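Local atomic coordinates of Galactose/lactose metabolism regulatory protein GAL80 (Kluyveromyces lactis, PDB entry 3E1K), a protein that represses the lactose and galactose metabolic genes, apparently by blocking the transcriptional activator LAC9 when no inducing sugar is present. Residues Q83-D88 and S111-L116; G21-T26 and D76-F81; V94-H99 and L125-Q130. All blocks are in the same frame, centred on the assembly; numbering follows the deposited sequence.

In the fold
All three contacts lie in the Rossmann domain of the chain, around its parallel sheet. Interaction 2 closes first along the chain, joining strand 18-23 to helix 78-83. Interactions 1 and 3 follow, and their segments alternate. Interaction 1 joins the loops that enter strands 89-92 and 118-122, and interaction 3 joins the loops that leave them. Their centres are about 23 Å apart and their nearest atoms about 13 Å. The centre of interaction 2 lies about 13 Å from that of interaction 1 and 17 Å from that of interaction 3. It touches both, through Ile87 against Phe81 and Val94 against Val23. Together they join the loops at both ends of two strands and pack helix 78-83 on the sheet.

Interaction 1: Q83-D88 and S111-L116; sequences QYKDID and SQNLNL
Lys85 runs alongside Asn113 and crosses Gln112 at a slant, and its aliphatic part does the touching. Its CB is 3.7 Å from Asn113 OD1. CG comes nearer to the same oxygen, at 3.2 Å. The chain then bends, with chi2 at 113°, and passes from Asn113 to Gln112. CD and CE both lie 3.4 Å from Gln112 OE1. NZ at the tip is 3.8 Å from that oxygen. Lys85 and Asn113 run past each other in opposite directions.

The two segments are the loops that lead from helices 78-83 and 99-108 into strands 89-92 and 118-122. These strands are parallel neighbours in the Rossmann sheet, so the contact sits at the edge where they begin.

The other end of the Gln112 amide reaches the backbone. NE2 donates to Gln83 O at 3.1 Å, on a lone pair in the carbonyl plane, and the oxygen lies nearly in the amide plane. The bond is bent, with 141° at the hydrogen. Asn113 ND2 gives a weak hydrogen bond to Ile87 O. Nearer the strands the backbones meet directly: Leu116 CA approaches both Ile87 O and Asp88 O in CA-H...O contacts. Beside them Ile87 CG2 packs on Leu116 CD1 at 4.4 Å.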
ATOM      1  N   GLN A  83      -8.747 -46.993   5.807  1.00 67.12           N
ATOM      2  CA  GLN A  83      -9.765 -48.047   5.808  1.00  1.00           C
ATOM      3  C   GLN A  83     -10.782 -48.137   6.922  1.00 26.64           C
ATOM      4  O   GLN A  83     -11.931 -48.543   6.747  1.00100.00           O
ATOM      5  CB  GLN A  83      -9.081 -49.385   5.675  1.00 21.07           C
ATOM      6  CG  GLN A  83      -8.455 -49.459   4.325  1.00100.00           C
ATOM      7  CD  GLN A  83      -7.805 -50.798   4.120  1.00100.00           C
ATOM      8  OE1 GLN A  83      -7.806 -51.635   5.027  1.00 83.59           O
ATOM      9  NE2 GLN A  83      -7.227 -50.999   2.937  1.00  1.00           N
ATOM     10  N   TYR A  84     -10.315 -47.857   8.118  1.00  1.00           N
ATOM     11  CA  TYR A  84     -11.176 -47.924   9.285  1.00  1.00           C
ATOM     12  C   TYR A  84     -12.545 -47.352   8.864  1.00 68.90           C
ATOM     13  O   TYR A  84     -12.669 -46.133   8.644  1.00 29.67           O
ATOM     14  CB  TYR A  84     -10.447 -47.037  10.303  1.00  5.94           C
ATOM     15  CG  TYR A  84     -10.819 -47.204  11.752  1.00 33.88           C
ATOM     16  CD1 TYR A  84     -11.708 -48.199  12.132  1.00  1.00           C
ATOM     17  CD2 TYR A  84     -10.332 -46.352  12.680  1.00 96.76           C
ATOM     18  CE1 TYR A  84     -12.095 -48.339  13.411  1.00  1.00           C
ATOM     19  CE2 TYR A  84     -10.667 -46.489  13.999  1.00 26.45           C
ATOM     20  CZ  TYR A  84     -11.500 -47.482  14.364  1.00  1.00           C
ATOM     21  OH  TYR A  84     -11.845 -47.499  15.695  1.00 12.16           O
ATOM     22  N   LYS A  85     -13.493 -48.268   8.803  1.00  1.00           N
ATOM     23  CA  LYS A  85     -14.855 -48.009   8.486  1.00 58.06           C
ATOM     24  C   LYS A  85     -15.548 -47.628   9.763  1.00100.00           C
ATOM     25  O   LYS A  85     -16.701 -47.943  10.021  1.00100.00           O
ATOM     26  CB  LYS A  85     -15.470 -49.253   7.896  1.00100.00           C
ATOM     27  CG  LYS A  85     -15.332 -49.319   6.429  1.00  2.83           C
ATOM     28  CD  LYS A  85     -14.442 -50.419   6.025  1.00100.00           C
ATOM     29  CE  LYS A  85     -15.260 -51.511   5.429  1.00100.00           C
ATOM     30  NZ  LYS A  85     -16.342 -50.935   4.645  1.00100.00           N
ATOM     31  N   ASP A  86     -14.785 -46.954  10.573  1.00 46.95           N
ATOM     32  CA  ASP A  86     -15.243 -46.151  11.696  1.00 65.38           C
ATOM     33  C   ASP A  86     -14.972 -44.660  11.542  1.00 63.86           C
ATOM     34  O   ASP A  86     -15.245 -43.888  12.467  1.00 17.94           O
ATOM     35  CB  ASP A  86     -14.574 -46.561  12.972  1.00 96.02           C
ATOM     36  CG  ASP A  86     -15.358 -47.605  13.641  1.00100.00           C
ATOM     37  OD1 ASP A  86     -15.418 -47.674  14.865  1.00100.00           O
ATOM     38  OD2 ASP A  86     -15.995 -48.320  12.837  1.00 89.71           O
ATOM     39  N   ILE A  87     -14.389 -44.210  10.440  1.00  1.00           N
ATOM     40  CA  ILE A  87     -14.104 -42.792  10.438  1.00100.00           C
ATOM     41  C   ILE A  87     -14.995 -42.044   9.487  1.00 12.53           C
ATOM     42  O   ILE A  87     -14.812 -42.157   8.258  1.00100.00           O
ATOM     43  CB  ILE A  87     -12.695 -42.514   9.977  1.00 78.86           C
ATOM     44  CG1 ILE A  87     -11.768 -43.452  10.734  1.00  1.00           C
ATOM     45  CG2 ILE A  87     -12.472 -41.018   9.952  1.00  1.00           C
ATOM     46  CD1 ILE A  87     -10.324 -43.109  10.433  1.00 27.78           C
ATOM     47  N   ASP A  88     -15.931 -41.250  10.011  1.00 17.52           N
ATOM     48  CA  ASP A  88     -16.787 -40.480   9.059  1.00 22.31           C
ATOM     49  C   ASP A  88     -15.931 -39.357   8.504  1.00  1.00           C
ATOM     50  O   ASP A  88     -16.015 -38.978   7.351  1.00 46.37           O
ATOM     51  CB  ASP A  88     -17.950 -39.837   9.767  1.00  1.00           C
ATOM     52  CG  ASP A  88     -18.816 -40.856  10.500  1.00 47.05           C
ATOM     53  OD1 ASP A  88     -18.707 -42.052  10.191  1.00100.00           O
ATOM     54  OD2 ASP A  88     -19.586 -40.414  11.369  1.00 22.67           O
ATOM     55  N   SER A 111     -11.766 -45.618  -0.560  1.00 10.40           N
ATOM     56  CA  SER A 111     -12.794 -45.666  -1.602  1.00 30.50           C
ATOM     57  C   SER A 111     -13.875 -46.642  -1.179  1.00100.00           C
ATOM     58  O   SER A 111     -15.082 -46.444  -1.405  1.00 43.70           O
ATOM     59  CB  SER A 111     -12.154 -45.998  -2.956  1.00100.00           C
ATOM     60  OG  SER A 111     -10.751 -45.725  -3.025  1.00 21.16           O
ATOM     61  N   GLN A 112     -13.361 -47.689  -0.528  1.00  3.51           N
ATOM     62  CA  GLN A 112     -14.245 -48.702   0.032  1.00  4.29           C
ATOM     63  C   GLN A 112     -14.930 -48.133   1.322  1.00 23.15           C
ATOM     64  O   GLN A 112     -16.117 -48.357   1.596  1.00 46.42           O
ATOM     65  CB  GLN A 112     -13.418 -49.956   0.319  1.00  1.00           C
ATOM     66  CG  GLN A 112     -12.259 -49.633   1.269  1.00  6.74           C
ATOM     67  CD  GLN A 112     -12.547 -50.038   2.721  1.00  1.00           C
ATOM     68  OE1 GLN A 112     -12.968 -51.171   2.998  1.00100.00           O
ATOM     69  NE2 GLN A 112     -12.252 -49.131   3.671  1.00100.00           N
ATOM     70  N   ASN A 113     -14.241 -47.345   2.103  1.00 20.93           N
ATOM     71  CA  ASN A 113     -14.902 -46.844   3.269  1.00  2.52           C
ATOM     72  C   ASN A 113     -16.012 -45.894   2.813  1.00100.00           C
ATOM     73  O   ASN A 113     -15.819 -45.057   1.892  1.00  7.56           O
ATOM     74  CB  ASN A 113     -13.899 -46.064   4.143  1.00 77.74           C
ATOM     75  CG  ASN A 113     -14.496 -45.651   5.472  1.00100.00           C
ATOM     76  OD1 ASN A 113     -15.580 -46.131   5.882  1.00  9.09           O
ATOM     77  ND2 ASN A 113     -13.797 -44.771   6.178  1.00 22.70           N
ATOM     78  N   LEU A 114     -17.187 -46.001   3.395  1.00 52.64           N
ATOM     79  CA  LEU A 114     -18.327 -45.310   2.848  1.00  1.00           C
ATOM     80  C   LEU A 114     -19.103 -44.640   3.926  1.00100.00           C
ATOM     81  O   LEU A 114     -20.287 -44.474   3.799  1.00100.00           O
ATOM     82  CB  LEU A 114     -19.237 -46.321   2.183  1.00 49.24           C
ATOM     83  CG  LEU A 114     -19.573 -46.298   0.711  1.00100.00           C
ATOM     84  CD1 LEU A 114     -18.821 -47.376   0.026  1.00  1.00           C
ATOM     85  CD2 LEU A 114     -21.055 -46.537   0.596  1.00 66.29           C
ATOM     86  N   ASN A 115     -18.477 -44.349   5.043  1.00 67.15           N
ATOM     87  CA  ASN A 115     -19.049 -43.427   5.989  1.00  2.76           C
ATOM     88  C   ASN A 115     -18.116 -42.298   6.153  1.00100.00           C
ATOM     89  O   ASN A 115     -18.429 -41.354   6.812  1.00 26.01           O
ATOM     90  CB  ASN A 115     -19.308 -44.027   7.337  1.00100.00           C
ATOM     91  CG  ASN A 115     -19.216 -45.450   7.331  1.00 11.93           C
ATOM     92  OD1 ASN A 115     -19.880 -46.109   6.582  1.00 18.47           O
ATOM     93  ND2 ASN A 115     -18.390 -45.962   8.175  1.00100.00           N
ATOM     94  N   LEU A 116     -16.949 -42.407   5.552  1.00 59.18           N
ATOM     95  CA  LEU A 116     -16.070 -41.281   5.498  1.00100.00           C
ATOM     96  C   LEU A 116     -16.897 -40.377   4.686  1.00 12.24           C
ATOM     97  O   LEU A 116     -17.145 -40.641   3.541  1.00100.00           O
ATOM     98  CB  LEU A 116     -14.774 -41.594   4.753  1.00  6.98           C
ATOM     99  CG  LEU A 116     -13.850 -40.395   4.541  1.00 89.18           C
ATOM    100  CD1 LEU A 116     -13.083 -40.085   5.699  1.00  1.00           C
ATOM    101  CD2 LEU A 116     -12.934 -40.560   3.409  1.00 37.25           C
TER

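Interaction 2: G21-T26 and D76-F81; sequences GFVGLT and DSLESF
The Phe81 ring meets strand 18-23 with its far edge. CZ points at the peptide between Gly21 and Phe22, 3.6 Å from Gly21 C and 3.5 Å from Phe22 N. Gly21 C lies in the plane of the ring, so this is an edge contact and not a stack on the peptide. Val23 CG2 approaches obliquely at CE2, 3.7 Å away. Elsewhere the ring meets Phe75 edge-to-face, and Tyr53 and Ile90 also touch the Phe81 side chain.

This is a strand-helix contact of the Rossmann fold. Strand 18-23 is the first of the parallel sheet and lies in its middle. Helix 78-83 belongs to the beta-alpha-beta crossover that carries the chain from edge strand 73-75 to strand 89-92, on the other side of strand 18-23. The helix thus passes over the sheet and sets Phe81 against it.

Phe81 points toward the strand from its CA. CG stands anti to the backbone N, with chi1 at -165°, and this brings the ring to the Gly21-Phe22 peptide. The glycine suits the place: a CB there would point toward the helix segment and would probably come too close to CZ. Val23 holds its CG2 anti to its own carbonyl carbon, which turns this methyl to the helix. The same methyl also meets Leu78 CD1, at 4.3 Å, and so touches two side chains one helical turn apart. The contact is largely buried, and its side-chain pairs are apolar.

The start of the helix is fixed on its own side. Ser77 is the N-cap, and its OG accepts from Glu79 N at 3.3 Å with 147° at the hydrogen.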
ATOM      1  N   GLY A  21     -10.741 -38.980  12.388  1.00  4.72           N
ATOM      2  CA  GLY A  21      -9.595 -39.865  12.338  1.00 23.47           C
ATOM      3  C   GLY A  21      -8.557 -38.752  12.290  1.00 54.70           C
ATOM      4  O   GLY A  21      -8.800 -37.724  11.684  1.00 73.74           O
ATOM      5  N   PHE A  22      -7.415 -38.959  12.929  1.00100.00           N
ATOM      6  CA  PHE A  22      -6.416 -37.899  12.911  1.00  1.00           C
ATOM      7  C   PHE A  22      -5.055 -38.250  12.376  1.00 14.12           C
ATOM      8  O   PHE A  22      -4.286 -39.122  12.861  1.00 26.94           O
ATOM      9  CB  PHE A  22      -6.260 -37.262  14.273  1.00 16.50           C
ATOM     10  CG  PHE A  22      -6.975 -35.948  14.399  1.00  1.00           C
ATOM     11  CD1 PHE A  22      -7.972 -35.769  15.351  1.00100.00           C
ATOM     12  CD2 PHE A  22      -6.630 -34.882  13.562  1.00100.00           C
ATOM     13  CE1 PHE A  22      -8.612 -34.548  15.464  1.00100.00           C
ATOM     14  CE2 PHE A  22      -7.263 -33.668  13.671  1.00 63.00           C
ATOM     15  CZ  PHE A  22      -8.255 -33.490  14.632  1.00 41.22           C
ATOM     16  N   VAL A  23      -4.690 -37.493  11.367  1.00  2.02           N
ATOM     17  CA  VAL A  23      -3.405 -37.678  10.753  1.00 12.61           C
ATOM     18  C   VAL A  23      -2.646 -36.441  11.297  1.00 16.00           C
ATOM     19  O   VAL A  23      -3.175 -35.362  11.106  1.00 31.37           O
ATOM     20  CB  VAL A  23      -3.594 -37.427   9.207  1.00  1.00           C
ATOM     21  CG1 VAL A  23      -2.348 -36.916   8.545  1.00 53.26           C
ATOM     22  CG2 VAL A  23      -3.971 -38.677   8.487  1.00 27.18           C
ATOM     23  N   GLY A  24      -1.475 -36.550  11.939  1.00 46.55           N
ATOM     24  CA  GLY A  24      -0.741 -35.386  12.386  1.00 29.27           C
ATOM     25  C   GLY A  24      -0.870 -35.148  13.869  1.00 81.13           C
ATOM     26  O   GLY A  24      -0.477 -34.067  14.330  1.00  1.00           O
ATOM     27  N   LEU A  25      -1.469 -36.104  14.552  1.00 12.06           N
ATOM     28  CA  LEU A  25      -1.547 -35.965  15.986  1.00 69.35           C
ATOM     29  C   LEU A  25      -0.198 -36.464  16.543  1.00  1.91           C
ATOM     30  O   LEU A  25       0.051 -37.645  16.752  1.00 54.39           O
ATOM     31  CB  LEU A  25      -2.842 -36.510  16.611  1.00 48.30           C
ATOM     32  CG  LEU A  25      -2.945 -35.589  17.823  1.00100.00           C
ATOM     33  CD1 LEU A  25      -3.641 -34.421  17.214  1.00 59.18           C
ATOM     34  CD2 LEU A  25      -3.741 -36.035  19.010  1.00 27.20           C
ATOM     35  N   THR A  26       0.672 -35.490  16.711  1.00  1.00           N
ATOM     36  CA  THR A  26       1.997 -35.682  17.225  1.00 32.06           C
ATOM     37  C   THR A  26       2.018 -36.124  18.685  1.00 12.36           C
ATOM     38  O   THR A  26       2.545 -37.197  18.963  1.00 41.75           O
ATOM     39  CB  THR A  26       2.733 -34.406  16.988  1.00100.00           C
ATOM     40  OG1 THR A  26       2.901 -34.310  15.569  1.00 62.19           O
ATOM     41  CG2 THR A  26       4.074 -34.467  17.715  1.00 69.62           C
ATOM     42  N   ASP A  76      -0.593 -47.482  12.102  1.00100.00           N
ATOM     43  CA  ASP A  76       0.787 -47.575  11.672  1.00 11.36           C
ATOM     44  C   ASP A  76       0.868 -47.330  10.184  1.00 46.01           C
ATOM     45  O   ASP A  76       1.851 -46.789   9.691  1.00 17.47           O
ATOM     46  CB  ASP A  76       1.225 -49.030  11.930  1.00100.00           C
ATOM     47  CG  ASP A  76       2.599 -49.091  12.580  1.00  1.00           C
ATOM     48  OD1 ASP A  76       3.087 -48.007  13.016  1.00 33.47           O
ATOM     49  OD2 ASP A  76       3.187 -50.207  12.608  1.00 52.77           O
ATOM     50  N   SER A  77      -0.177 -47.735   9.487  1.00100.00           N
ATOM     51  CA  SER A  77      -0.213 -47.581   8.041  1.00  1.00           C
ATOM     52  C   SER A  77      -1.307 -46.543   7.784  1.00100.00           C
ATOM     53  O   SER A  77      -2.215 -46.348   8.568  1.00100.00           O
ATOM     54  CB  SER A  77      -0.638 -48.911   7.410  1.00  1.00           C
ATOM     55  OG  SER A  77      -0.512 -48.859   6.007  1.00100.00           O
ATOM     56  N   LEU A  78      -1.141 -45.865   6.665  1.00 24.00           N
ATOM     57  CA  LEU A  78      -2.013 -44.799   6.296  1.00 97.80           C
ATOM     58  C   LEU A  78      -2.983 -45.431   5.355  1.00 26.12           C
ATOM     59  O   LEU A  78      -3.960 -44.843   4.972  1.00 91.43           O
ATOM     60  CB  LEU A  78      -1.190 -43.714   5.625  1.00 43.10           C
ATOM     61  CG  LEU A  78      -1.637 -42.266   5.499  1.00100.00           C
ATOM     62  CD1 LEU A  78      -1.253 -41.425   6.637  1.00  1.00           C
ATOM     63  CD2 LEU A  78      -1.026 -41.732   4.262  1.00100.00           C
ATOM     64  N   GLU A  79      -2.691 -46.659   4.992  1.00 10.93           N
ATOM     65  CA  GLU A  79      -3.633 -47.502   4.308  1.00100.00           C
ATOM     66  C   GLU A  79      -4.479 -48.021   5.424  1.00 44.54           C
ATOM     67  O   GLU A  79      -5.669 -47.966   5.447  1.00 29.42           O
ATOM     68  CB  GLU A  79      -2.895 -48.714   3.747  1.00100.00           C
ATOM     69  CG  GLU A  79      -2.505 -48.645   2.309  1.00100.00           C
ATOM     70  CD  GLU A  79      -2.735 -49.939   1.608  1.00100.00           C
ATOM     71  OE1 GLU A  79      -2.111 -50.189   0.575  1.00100.00           O
ATOM     72  OE2 GLU A  79      -3.559 -50.710   2.080  1.00 81.69           O
ATOM     73  N   SER A  80      -3.782 -48.561   6.365  1.00  1.00           N
ATOM     74  CA  SER A  80      -4.378 -49.142   7.575  1.00100.00           C
ATOM     75  C   SER A  80      -5.482 -48.160   7.980  1.00 97.72           C
ATOM     76  O   SER A  80      -6.692 -48.464   8.015  1.00 39.34           O
ATOM     77  CB  SER A  80      -3.305 -49.212   8.686  1.00100.00           C
ATOM     78  OG  SER A  80      -2.565 -50.423   8.699  1.00100.00           O
ATOM     79  N   PHE A  81      -5.076 -46.913   8.141  1.00 74.25           N
ATOM     80  CA  PHE A  81      -5.933 -45.779   8.499  1.00 73.56           C
ATOM     81  C   PHE A  81      -7.064 -45.593   7.564  1.00 23.12           C
ATOM     82  O   PHE A  81      -8.166 -45.885   7.856  1.00 22.41           O
ATOM     83  CB  PHE A  81      -5.082 -44.503   8.473  1.00 81.85           C
ATOM     84  CG  PHE A  81      -5.717 -43.325   9.150  1.00 67.37           C
ATOM     85  CD1 PHE A  81      -5.972 -43.334  10.477  1.00100.00           C
ATOM     86  CD2 PHE A  81      -6.036 -42.213   8.454  1.00  3.56           C
ATOM     87  CE1 PHE A  81      -6.542 -42.295  11.052  1.00100.00           C
ATOM     88  CE2 PHE A  81      -6.618 -41.192   9.062  1.00 10.05           C
ATOM     89  CZ  PHE A  81      -6.865 -41.233  10.353  1.00100.00           C
TER

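Interaction 3: V94-H99 and L125-Q130; sequences VKVPEH and LAASVQ
This is a small, mainly apolar contact between two loops of the Rossmann domain, with His99 adding a polar touch. Segment 94-99 leads from strand 89-92 into helix 99-108. Segment 125-130 leads from the region after strand 118-122 into helix 129-139.

Val96 and Ala127 form one part of it. Both side chains point toward the other segment. Val96 CG1 is anti to its backbone N, with chi1 at -170°, and packs on Ala127 CB at 3.5 Å. The same CB also lies beside the backbone of segment 94-99, 3.3 Å from Val96 O and 4.2 Å from Pro97 CA. The alanine methyl therefore sits against the turn that precedes the helix.

Both loops follow parallel strands that are neighbours in the sheet, at the edge where those strands end. In Rossmann folds this is the edge where a dinucleotide is usually bound. Each loop also ends in a helix start: Glu98 is the N-cap of one helix and Ser128 of the other.

His99, in the first turn of its helix, makes the second part. Its ND1 donates a weak hydrogen bond to Ala124 O, just before segment 125-130, and lies 3.0 Å from Leu125 O. One face of the ring has Val96 N over its centre, 4.1 Å above the plane. An alanine at this position removes the ring, which would probably leave Ala124 O without this donor and open a gap between Val96 N and Leu125 O. Leu125 points away from segment 94-99, and its side chain packs on Phe427, Ala430 and Ile431 of helix 427-446. On the other loop, Tyr197 touches Lys95 and Pro97.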
ATOM      1  N   VAL A  94      -0.687 -31.801   8.624  1.00  2.49           N
ATOM      2  CA  VAL A  94       0.719 -32.192   8.520  1.00100.00           C
ATOM      3  C   VAL A  94       1.415 -31.300   7.494  1.00  1.00           C
ATOM      4  O   VAL A  94       0.799 -30.699   6.624  1.00 20.83           O
ATOM      5  CB  VAL A  94       0.881 -33.675   8.103  1.00 54.57           C
ATOM      6  CG1 VAL A  94      -0.230 -34.491   8.736  1.00100.00           C
ATOM      7  CG2 VAL A  94       0.933 -33.835   6.525  1.00  1.00           C
ATOM      8  N   LYS A  95       2.726 -31.161   7.596  1.00 46.24           N
ATOM      9  CA  LYS A  95       3.458 -30.326   6.650  1.00 66.29           C
ATOM     10  C   LYS A  95       2.868 -30.382   5.250  1.00  1.00           C
ATOM     11  O   LYS A  95       2.573 -31.464   4.744  1.00 79.20           O
ATOM     12  CB  LYS A  95       4.888 -30.862   6.492  1.00100.00           C
ATOM     13  CG  LYS A  95       5.729 -30.896   7.744  1.00 27.97           C
ATOM     14  CD  LYS A  95       7.121 -31.342   7.365  1.00 48.64           C
ATOM     15  CE  LYS A  95       8.064 -31.110   8.530  1.00100.00           C
ATOM     16  NZ  LYS A  95       9.230 -32.052   8.656  1.00100.00           N
ATOM     17  N   VAL A  96       2.785 -29.213   4.619  1.00 14.05           N
ATOM     18  CA  VAL A  96       2.273 -29.152   3.267  1.00  1.00           C
ATOM     19  C   VAL A  96       3.089 -29.828   2.177  1.00 10.25           C
ATOM     20  O   VAL A  96       2.562 -30.093   1.096  1.00 31.66           O
ATOM     21  CB  VAL A  96       2.225 -27.716   2.871  1.00  1.00           C
ATOM     22  CG1 VAL A  96       1.471 -27.518   1.551  1.00  1.00           C
ATOM     23  CG2 VAL A  96       1.694 -26.839   4.056  1.00  1.00           C
ATOM     24  N   PRO A  97       4.343 -30.168   2.431  1.00 52.55           N
ATOM     25  CA  PRO A  97       5.134 -30.786   1.376  1.00  1.00           C
ATOM     26  C   PRO A  97       4.798 -32.277   1.369  1.00100.00           C
ATOM     27  O   PRO A  97       4.980 -32.984   0.380  1.00  1.00           O
ATOM     28  CB  PRO A  97       6.567 -30.503   1.849  1.00 30.88           C
ATOM     29  CG  PRO A  97       6.437 -29.140   2.674  1.00 14.34           C
ATOM     30  CD  PRO A  97       4.973 -28.920   2.942  1.00 16.33           C
ATOM     31  N   GLU A  98       4.278 -32.744   2.496  1.00 31.72           N
ATOM     32  CA  GLU A  98       3.842 -34.122   2.630  1.00  1.00           C
ATOM     33  C   GLU A  98       2.329 -34.001   2.461  1.00100.00           C
ATOM     34  O   GLU A  98       1.601 -34.928   2.765  1.00  7.52           O
ATOM     35  CB  GLU A  98       4.029 -34.574   4.089  1.00100.00           C
ATOM     36  CG  GLU A  98       5.101 -35.600   4.332  1.00 67.77           C
ATOM     37  CD  GLU A  98       5.753 -35.334   5.690  1.00100.00           C
ATOM     38  OE1 GLU A  98       5.208 -35.789   6.709  1.00100.00           O
ATOM     39  OE2 GLU A  98       6.769 -34.626   5.724  1.00100.00           O
ATOM     40  N   HIS A  99       1.790 -32.870   2.039  1.00100.00           N
ATOM     41  CA  HIS A  99       0.348 -32.752   1.893  1.00 12.33           C
ATOM     42  C   HIS A  99      -0.106 -33.510   0.709  1.00 21.90           C
ATOM     43  O   HIS A  99      -1.069 -34.206   0.763  1.00 74.93           O
ATOM     44  CB  HIS A  99      -0.106 -31.316   1.804  1.00  2.35           C
ATOM     45  CG  HIS A  99      -0.701 -30.803   3.070  1.00 79.63           C
ATOM     46  ND1 HIS A  99      -1.156 -29.518   3.217  1.00100.00           N
ATOM     47  CD2 HIS A  99      -0.916 -31.408   4.256  1.00 31.14           C
ATOM     48  CE1 HIS A  99      -1.612 -29.349   4.440  1.00100.00           C
ATOM     49  NE2 HIS A  99      -1.479 -30.484   5.091  1.00 35.14           N
ATOM     50  N   LEU A 125      -3.834 -25.973   0.932  1.00 32.95           N
ATOM     51  CA  LEU A 125      -4.303 -27.316   0.606  1.00 43.88           C
ATOM     52  C   LEU A 125      -3.124 -28.235   0.222  1.00  1.00           C
ATOM     53  O   LEU A 125      -2.974 -29.323   0.792  1.00 67.95           O
ATOM     54  CB  LEU A 125      -5.318 -27.241  -0.524  1.00100.00           C
ATOM     55  CG  LEU A 125      -5.723 -28.609  -1.065  1.00 30.69           C
ATOM     56  CD1 LEU A 125      -6.342 -29.453   0.023  1.00100.00           C
ATOM     57  CD2 LEU A 125      -6.665 -28.403  -2.226  1.00 27.40           C
ATOM     58  N   ALA A 126      -2.294 -27.816  -0.756  1.00  3.75           N
ATOM     59  CA  ALA A 126      -1.125 -28.609  -1.185  1.00 24.32           C
ATOM     60  C   ALA A 126       0.072 -27.692  -1.224  1.00 45.27           C
ATOM     61  O   ALA A 126       0.021 -26.549  -0.767  1.00 31.68           O
ATOM     62  CB  ALA A 126      -1.282 -29.197  -2.574  1.00 10.49           C
ATOM     63  N   ALA A 127       1.174 -28.177  -1.758  1.00 44.23           N
ATOM     64  CA  ALA A 127       2.321 -27.300  -1.794  1.00  1.00           C
ATOM     65  C   ALA A 127       2.609 -26.743  -3.186  1.00  7.35           C
ATOM     66  O   ALA A 127       3.553 -25.970  -3.327  1.00100.00           O
ATOM     67  CB  ALA A 127       3.559 -27.935  -1.205  1.00 24.39           C
ATOM     68  N   SER A 128       1.880 -27.158  -4.219  1.00 24.21           N
ATOM     69  CA  SER A 128       2.131 -26.555  -5.546  1.00 11.22           C
ATOM     70  C   SER A 128       0.728 -26.537  -6.120  1.00 51.67           C
ATOM     71  O   SER A 128      -0.076 -27.365  -5.658  1.00 16.93           O
ATOM     72  CB  SER A 128       3.054 -27.388  -6.401  1.00 46.80           C
ATOM     73  OG  SER A 128       2.215 -28.126  -7.258  1.00 22.03           O
ATOM     74  N   VAL A 129       0.410 -25.620  -7.018  1.00  1.00           N
ATOM     75  CA  VAL A 129      -0.978 -25.565  -7.464  1.00 60.15           C
ATOM     76  C   VAL A 129      -1.265 -26.963  -8.041  1.00 18.66           C
ATOM     77  O   VAL A 129      -2.104 -27.696  -7.530  1.00 39.07           O
ATOM     78  CB  VAL A 129      -1.218 -24.307  -8.328  1.00 44.86           C
ATOM     79  CG1 VAL A 129      -0.177 -24.155  -9.435  1.00 28.96           C
ATOM     80  CG2 VAL A 129      -2.681 -24.157  -8.771  1.00 35.67           C
ATOM     81  N   GLN A 130      -0.649 -27.333  -9.147  1.00 22.70           N
ATOM     82  CA  GLN A 130      -1.089 -28.522  -9.868  1.00 18.44           C
ATOM     83  C   GLN A 130      -1.089 -29.757  -9.052  1.00  9.31           C
ATOM     84  O   GLN A 130      -1.605 -30.789  -9.404  1.00  2.24           O
ATOM     85  CB  GLN A 130      -0.191 -28.801 -11.047  1.00 74.38           C
ATOM     86  CG  GLN A 130       0.283 -27.618 -11.706  1.00 18.46           C
ATOM     87  CD  GLN A 130       1.588 -27.291 -11.197  1.00100.00           C
ATOM     88  OE1 GLN A 130       1.873 -26.161 -10.871  1.00100.00           O
ATOM     89  NE2 GLN A 130       2.410 -28.284 -11.088  1.00100.00           N
TER